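PDB 1XG2: pectinesterase 1 from Solanum lycopersicum, which hydrolyses the methyl esters of pectin in the plant cell wall, releasing methanol, and may prepare fruit walls for softening by polygalacturonase. Local coordinates for residues A243-W248 with L257-F262. Numbering follows the deposited sequence.
Sequences AGWAEW and LYYGEF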
loop_
_atom_site.group_PDB
_atom_site.type_symbol
_atom_site.label_atom_id
_atom_site.label_comp_id
_atom_site.label_asym_id
_atom_site.label_seq_id
_atom_site.Cartn_x
_atom_site.Cartn_y
_atom_site.Cartn_z
ATOM N N ALA A 243 -20.305 5.303 15.652
ATOM C CA ALA A 243 -20.234 3.988 15.032
ATOM C C ALA A 243 -18.783 3.550 14.737
ATOM O O ALA A 243 -18.506 2.352 14.643
ATOM C CB ALA A 243 -21.040 3.968 13.753
ATOM N N GLY A 244 -17.891 4.522 14.546
ATOM C CA GLY A 244 -16.463 4.282 14.408
ATOM C C GLY A 244 -16.035 3.920 12.999
ATOM O O GLY A 244 -15.046 4.450 12.492
ATOM N N TRP A 245 -16.774 2.997 12.388
ATOM C CA TRP A 245 -16.440 2.411 11.102
ATOM C C TRP A 245 -17.699 2.360 10.248
ATOM O O TRP A 245 -18.833 2.344 10.777
ATOM C CB TRP A 245 -15.842 1.000 11.307
ATOM C CG TRP A 245 -14.734 0.989 12.317
ATOM C CD1 TRP A 245 -14.872 0.988 13.667
ATOM C CD2 TRP A 245 -13.309 1.021 12.063
ATOM N NE1 TRP A 245 -13.642 1.006 14.274
ATOM C CE2 TRP A 245 -12.663 1.025 13.315
ATOM C CE3 TRP A 245 -12.519 1.035 10.904
ATOM C CZ2 TRP A 245 -11.276 1.032 13.450
ATOM C CZ3 TRP A 245 -11.132 1.028 11.037
ATOM C CH2 TRP A 245 -10.526 1.043 12.309
ATOM N N ALA A 246 -17.510 2.359 8.932
ATOM C CA ALA A 246 -18.617 2.411 7.985
ATOM C C ALA A 246 -18.622 1.225 7.041
ATOM O O ALA A 246 -17.580 0.660 6.692
ATOM C CB ALA A 246 -18.562 3.699 7.181
ATOM N N GLU A 247 -19.824 0.866 6.615
ATOM C CA GLU A 247 -20.006 -0.138 5.594
ATOM C C GLU A 247 -19.396 0.331 4.276
ATOM O O GLU A 247 -19.373 1.535 3.978
ATOM C CB GLU A 247 -21.506 -0.403 5.412
ATOM C CG GLU A 247 -22.155 -1.042 6.635
ATOM C CD GLU A 247 -23.663 -1.229 6.477
ATOM O OE1 GLU A 247 -24.207 -0.811 5.441
ATOM O OE2 GLU A 247 -24.289 -1.795 7.399
ATOM N N TRP A 248 -18.905 -0.626 3.498
ATOM C CA TRP A 248 -18.526 -0.388 2.121
ATOM C C TRP A 248 -19.753 -0.546 1.223
ATOM O O TRP A 248 -20.055 0.324 0.417
ATOM C CB TRP A 248 -17.441 -1.373 1.678
ATOM C CG TRP A 248 -17.011 -1.191 0.255
ATOM C CD1 TRP A 248 -17.420 -1.919 -0.825
ATOM C CD2 TRP A 248 -16.078 -0.224 -0.247
ATOM N NE1 TRP A 248 -16.800 -1.466 -1.965
ATOM C CE2 TRP A 248 -15.977 -0.419 -1.637
ATOM C CE3 TRP A 248 -15.309 0.785 0.346
ATOM C CZ2 TRP A 248 -15.163 0.360 -2.442
ATOM C CZ3 TRP A 248 -14.500 1.562 -0.453
ATOM C CH2 TRP A 248 -14.423 1.338 -1.833
ATOM N N LEU A 257 -13.527 -8.929 7.779
ATOM C CA LEU A 257 -12.608 -7.848 8.115
ATOM C C LEU A 257 -12.144 -8.016 9.566
ATOM O O LEU A 257 -12.773 -8.732 10.364
ATOM C CB LEU A 257 -13.268 -6.469 7.880
ATOM C CG LEU A 257 -14.493 -6.099 8.741
ATOM C CD1 LEU A 257 -14.082 -5.602 10.110
ATOM C CD2 LEU A 257 -15.334 -5.054 8.037
ATOM N N TYR A 258 -11.033 -7.370 9.903
ATOM C CA TYR A 258 -10.568 -7.260 11.277
ATOM C C TYR A 258 -10.214 -5.804 11.541
ATOM O O TYR A 258 -9.167 -5.320 11.086
ATOM C CB TYR A 258 -9.336 -8.136 11.537
ATOM C CG TYR A 258 -8.899 -8.121 12.989
ATOM C CD1 TYR A 258 -8.028 -7.138 13.475
ATOM C CD2 TYR A 258 -9.345 -9.091 13.874
ATOM C CE1 TYR A 258 -7.627 -7.123 14.812
ATOM C CE2 TYR A 258 -8.945 -9.084 15.219
ATOM C CZ TYR A 258 -8.088 -8.103 15.674
ATOM O OH TYR A 258 -7.702 -8.086 16.993
ATOM N N TYR A 259 -11.095 -5.124 12.264
ATOM C CA TYR A 259 -10.899 -3.755 12.686
ATOM C C TYR A 259 -10.798 -3.741 14.201
ATOM O O TYR A 259 -11.684 -4.245 14.892
ATOM C CB TYR A 259 -12.062 -2.877 12.211
ATOM C CG TYR A 259 -12.059 -2.533 10.733
ATOM C CD1 TYR A 259 -10.964 -2.812 9.917
ATOM C CD2 TYR A 259 -13.174 -1.936 10.146
ATOM C CE1 TYR A 259 -10.978 -2.502 8.570
ATOM C CE2 TYR A 259 -13.191 -1.591 8.799
ATOM C CZ TYR A 259 -12.093 -1.884 8.013
ATOM O OH TYR A 259 -12.117 -1.560 6.688
ATOM N N GLY A 260 -9.724 -3.172 14.720
ATOM C CA GLY A 260 -9.489 -3.162 16.149
ATOM C C GLY A 260 -9.155 -1.794 16.672
ATOM O O GLY A 260 -8.573 -0.978 15.960
ATOM N N GLU A 261 -9.541 -1.550 17.924
ATOM C CA GLU A 261 -9.128 -0.377 18.672
ATOM C C GLU A 261 -8.579 -0.795 20.038
ATOM O O GLU A 261 -9.204 -1.597 20.737
ATOM C CB GLU A 261 -10.294 0.593 18.841
ATOM C CG GLU A 261 -10.698 1.281 17.544
ATOM C CD GLU A 261 -11.966 2.106 17.686
ATOM O OE1 GLU A 261 -11.884 3.213 18.249
ATOM O OE2 GLU A 261 -13.040 1.651 17.232
ATOM N N PHE A 262 -7.416 -0.254 20.393
ATOM C CA PHE A 262 -6.703 -0.587 21.629
ATOM C C PHE A 262 -6.213 0.683 22.302
ATOM O O PHE A 262 -5.364 1.385 21.771
ATOM C CB PHE A 262 -5.502 -1.490 21.309
ATOM C CG PHE A 262 -4.610 -1.818 22.483
ATOM C CD1 PHE A 262 -5.022 -2.708 23.464
ATOM C CD2 PHE A 262 -3.338 -1.275 22.580
ATOM C CE1 PHE A 262 -4.185 -3.034 24.533
ATOM C CE2 PHE A 262 -2.492 -1.597 23.634
ATOM C CZ PHE A 262 -2.918 -2.483 24.615
#
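Trp245 lies with one face of its indole over the ring of Tyr259, the two forming an offset stack: the centroid of the six-membered ring is 4.3 Å from that of the tyrosine, and the planes are 26° apart. The overlap is partial, because Tyr259 CB sits almost on the normal of that six-membered ring, 3.9 Å from its centroid, as a CH-pi contact, and the phenol runs off past the CE3 and CZ3 side. With CG anti to the carbonyl carbon (chi1 -75°), the Tyr259 ring is carried to the indole face, and chi2 sets how it is turned there; Leu257 CD1 lies over the opposite face, toward the rim, 3.7 Å above the plane. Tyr259 OH is hydrogen-bonded to Ser227 OG.

This buried packing lies near the C-terminal end of the right-handed parallel beta-helix of the pectinesterase domain, where the loop segment 243-248 runs beside strand 217-220 and faces strand 258-262. Tyr259 also lies near Arg221 and Trp223, which by similarity bind substrate.

The polar link is at the indole edge: Trp245 NE1 donates to Glu261 OE2 at 3.1 Å, with an N-H...O angle of 162°. The oxygen lies near the indole plane, yet the N-H reaches it from above the carboxylate plane. The same oxygen also takes a salt bridge from Arg274 NE and a hydrogen bond with Tyr280 OH. A leucine in place of Trp245 would probably lose the stack on Tyr259, leaving that face less fully covered, and cost buried Glu261 one of its donors.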